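Local coordinates for protein probable FAD-dependent oxidoreductase PA4991 (Pseudomonas aeruginosa PAO1, PDB 5EZ7) that binds one FAD per monomer and probably works as an oxidoreductase of the DAO family, although its physiological substrate is unknown, at residues E220-Q225 with L339-P344. Sequence-based numbering, arbitrary orientation.
Sequences EQPAMQ and LLVGWP. With FAD (flavin-adenine dinucleotide), chain B.
Pro222, Met224, Val341 and Trp343 form a buried apolar contact between the loop leading into, and the first residue of, strand 224-236, a strand of the large mixed sheet, and strand 339-343 of the Rossmann-type FAD-binding domain. The two backbones stay well apart, with the CA atoms of Pro222 and Val341 8.1 Å from each other, and side chains bridge the distance. Pro222 follows a cis peptide bond, and the CD and CG edge of its ring abuts the CG1 methyl of Val341, with CD 3.7 Å from CG1, while CG lies 4.0 Å from Trp343 CZ3. Trp343 contributes the largest share of the buried surface. Its CG stands anti to the carbonyl carbon (chi1 -63°), and the six-membered ring extends toward the loop, where Pro222 O lies at the ring edge, near its plane, 3.8 Å from CH2. In the five-membered ring, NE1 donates a hydrogen bond to Gly207 O, which probably helps fix the rotation of the indole. Helix 210-216 adjoins the cluster through Leu214, against Pro222, and Asn210, against Val341 and Trp343. One residue beyond the tryptophan, Pro344 joins the cofactor pocket, its CD 3.1 Å from FAD O2P. Met224 crosses the indole at about a right angle: CG comes to 3.5 Å from Trp343 CZ2, and SD makes an oblique Met-aromatic contact 4.6 Å from the centroid of the five-membered ring.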
loop_
_atom_site.group_PDB
_atom_site.type_symbol
_atom_site.label_atom_id
_atom_site.label_comp_id
_atom_site.label_asym_id
_atom_site.label_seq_id
_atom_site.Cartn_x
_atom_site.Cartn_y
_atom_site.Cartn_z
ATOM N N GLU A 220 -1.134 -0.922 24.727
ATOM C CA GLU A 220 -2.284 -0.211 24.190
ATOM C C GLU A 220 -1.919 1.060 23.382
ATOM O O GLU A 220 -2.762 1.630 22.668
ATOM C CB GLU A 220 -3.193 0.131 25.358
ATOM C CG GLU A 220 -3.650 -1.117 26.116
ATOM C CD GLU A 220 -4.862 -0.873 27.002
ATOM O OE1 GLU A 220 -5.840 -0.247 26.521
ATOM O OE2 GLU A 220 -4.849 -1.311 28.177
ATOM N N GLN A 221 -0.677 1.520 23.531
ATOM C CA GLN A 221 -0.077 2.528 22.669
ATOM C C GLN A 221 0.897 1.897 21.709
ATOM O O GLN A 221 1.483 0.850 22.019
ATOM C CB GLN A 221 0.646 3.583 23.517
ATOM C CG GLN A 221 -0.306 4.402 24.357
ATOM C CD GLN A 221 -1.526 4.807 23.543
ATOM O OE1 GLN A 221 -2.655 4.575 23.949
ATOM N NE2 GLN A 221 -1.299 5.408 22.377
ATOM N N PRO A 222 1.052 2.470 20.519
ATOM C CA PRO A 222 0.184 3.542 19.953
ATOM C C PRO A 222 -1.211 3.067 19.514
ATOM O O PRO A 222 -1.340 1.978 18.954
ATOM C CB PRO A 222 0.961 3.985 18.732
ATOM C CG PRO A 222 1.723 2.747 18.295
ATOM C CD PRO A 222 2.004 1.931 19.532
ATOM N N ALA A 223 -2.233 3.909 19.712
ATOM C CA ALA A 223 -3.621 3.566 19.395
ATOM C C ALA A 223 -3.828 3.702 17.897
ATOM O O ALA A 223 -3.131 4.470 17.249
ATOM C CB ALA A 223 -4.600 4.433 20.164
ATOM N N MET A 224 -4.799 2.965 17.371
ATOM C CA MET A 224 -5.044 2.867 15.954
ATOM C C MET A 224 -6.446 3.326 15.684
ATOM O O MET A 224 -7.316 3.132 16.548
ATOM C CB MET A 224 -4.931 1.403 15.529
ATOM C CG MET A 224 -4.857 1.211 14.019
ATOM S SD MET A 224 -4.628 -0.530 13.619
ATOM C CE MET A 224 -6.319 -1.103 13.869
ATOM N N GLN A 225 -6.676 3.905 14.499
ATOM C CA GLN A 225 -8.043 4.168 14.021
ATOM C C GLN A 225 -8.259 3.438 12.697
ATOM O O GLN A 225 -7.315 3.076 12.018
ATOM C CB GLN A 225 -8.364 5.673 13.870
ATOM C CG GLN A 225 -7.496 6.412 12.831
ATOM C CD GLN A 225 -7.895 7.871 12.600
ATOM O OE1 GLN A 225 -8.781 8.351 13.231
ATOM N NE2 GLN A 225 -7.249 8.550 11.666
ATOM N N LEU A 339 10.788 -2.948 20.463
ATOM C CA LEU A 339 9.631 -3.070 19.609
ATOM C C LEU A 339 9.466 -1.779 18.859
ATOM O O LEU A 339 9.552 -0.686 19.444
ATOM C CB LEU A 339 8.387 -3.348 20.414
ATOM C CG LEU A 339 7.132 -3.502 19.559
ATOM C CD1 LEU A 339 7.097 -4.866 18.880
ATOM C CD2 LEU A 339 5.900 -3.294 20.442
ATOM N N LEU A 340 9.275 -1.914 17.554
ATOM C CA LEU A 340 9.036 -0.784 16.672
ATOM C C LEU A 340 7.744 -1.106 15.996
ATOM O O LEU A 340 7.506 -2.232 15.678
ATOM C CB LEU A 340 10.157 -0.633 15.648
ATOM C CG LEU A 340 11.487 -0.118 16.223
ATOM C CD1 LEU A 340 12.651 -0.490 15.344
ATOM C CD2 LEU A 340 11.502 1.389 16.402
ATOM N N VAL A 341 6.897 -0.118 15.792
ATOM C CA VAL A 341 5.567 -0.363 15.299
ATOM C C VAL A 341 5.029 0.859 14.556
ATOM O O VAL A 341 5.172 2.019 15.024
ATOM C CB VAL A 341 4.612 -0.704 16.477
ATOM C CG1 VAL A 341 4.694 0.348 17.614
ATOM C CG2 VAL A 341 3.175 -0.869 15.992
ATOM N N GLY A 342 4.365 0.617 13.437
ATOM C CA GLY A 342 3.761 1.727 12.762
ATOM C C GLY A 342 2.984 1.453 11.534
ATOM O O GLY A 342 2.667 0.306 11.215
ATOM N N TRP A 343 2.670 2.569 10.872
ATOM C CA TRP A 343 1.827 2.615 9.698
ATOM C C TRP A 343 2.367 3.649 8.708
ATOM O O TRP A 343 2.775 4.712 9.112
ATOM C CB TRP A 343 0.436 3.014 10.126
ATOM C CG TRP A 343 -0.246 2.046 11.064
ATOM C CD1 TRP A 343 -0.971 0.934 10.718
ATOM C CD2 TRP A 343 -0.340 2.155 12.480
ATOM N NE1 TRP A 343 -1.507 0.335 11.849
ATOM C CE2 TRP A 343 -1.124 1.064 12.941
ATOM C CE3 TRP A 343 0.135 3.076 13.408
ATOM C CZ2 TRP A 343 -1.399 0.864 14.283
ATOM C CZ3 TRP A 343 -0.151 2.886 14.728
ATOM C CH2 TRP A 343 -0.900 1.781 15.160
ATOM N N PRO A 344 2.360 3.343 7.408
ATOM C CA PRO A 344 2.841 4.294 6.409
ATOM C C PRO A 344 1.884 5.439 6.158
ATOM O O PRO A 344 2.333 6.503 5.809
ATOM C CB PRO A 344 3.015 3.426 5.157
ATOM C CG PRO A 344 2.063 2.325 5.321
ATOM C CD PRO A 344 1.967 2.066 6.801
HETATM P PA FAD B . -1.313 -3.683 4.758
HETATM O O1A FAD B . -1.190 -3.622 3.271
HETATM O O2A FAD B . -2.665 -3.739 5.413
HETATM O O5B FAD B . -0.436 -4.918 5.231
HETATM C C5B FAD B . -0.496 -5.434 6.546
HETATM C C4B FAD B . -0.125 -6.898 6.433
HETATM O O4B FAD B . 0.030 -7.450 7.750
HETATM C C3B FAD B . -1.203 -7.696 5.693
HETATM O O3B FAD B . -0.648 -8.391 4.575
HETATM C C2B FAD B . -1.730 -8.639 6.759
HETATM O O2B FAD B . -2.153 -9.912 6.277
HETATM C C1B FAD B . -0.551 -8.737 7.731
HETATM N N9A FAD B . -0.954 -9.082 9.100
HETATM C C8A FAD B . -1.993 -8.570 9.782
HETATM N N7A FAD B . -2.059 -9.127 11.004
HETATM C C5A FAD B . -1.049 -9.997 11.117
HETATM C C6A FAD B . -0.571 -10.915 12.160
HETATM N N6A FAD B . -1.222 -10.960 13.332
HETATM N N1A FAD B . 0.517 -11.661 11.909
HETATM C C2A FAD B . 1.156 -11.592 10.726
HETATM N N3A FAD B . 0.770 -10.777 9.722
HETATM C C4A FAD B . -0.313 -9.974 9.862
HETATM N N1 FAD B . -1.967 5.033 -0.768
HETATM C C2 FAD B . -1.350 5.680 -1.779
HETATM O O2 FAD B . -0.213 6.170 -1.581
HETATM N N3 FAD B . -1.911 5.816 -2.993
HETATM C C4 FAD B . -3.115 5.328 -3.280
HETATM O O4 FAD B . -3.610 5.456 -4.417
HETATM C C4X FAD B . -3.848 4.611 -2.232
HETATM N N5 FAD B . -5.072 4.097 -2.462
HETATM C C5X FAD B . -5.729 3.431 -1.496
HETATM C C6 FAD B . -6.982 2.902 -1.781
HETATM C C7 FAD B . -7.689 2.208 -0.821
HETATM C C7M FAD B . -9.031 1.632 -1.157
HETATM C C8 FAD B . -7.090 2.004 0.523
HETATM C C8M FAD B . -7.809 1.241 1.615
HETATM C C9 FAD B . -5.848 2.541 0.806
HETATM C C9A FAD B . -5.128 3.255 -0.150
HETATM N N10 FAD B . -3.843 3.811 0.108
HETATM C C10 FAD B . -3.176 4.482 -0.922
HETATM C "C1'" FAD B . -3.182 3.654 1.393
HETATM C "C2'" FAD B . -2.382 2.363 1.356
HETATM O "O2'" FAD B . -3.134 1.295 0.765
HETATM C "C3'" FAD B . -1.908 1.978 2.750
HETATM O "O3'" FAD B . -1.390 3.156 3.402
HETATM C "C4'" FAD B . -0.815 0.915 2.680
HETATM O "O4'" FAD B . -1.076 -0.045 1.656
HETATM C "C5'" FAD B . -0.680 0.171 3.994
HETATM O "O5'" FAD B . 0.458 -0.699 3.924
HETATM P P FAD B . 0.753 -1.682 5.149
HETATM O O1P FAD B . 1.788 -2.685 4.711
HETATM O O2P FAD B . 1.003 -0.814 6.328
HETATM O O3P FAD B . -0.675 -2.361 5.417
#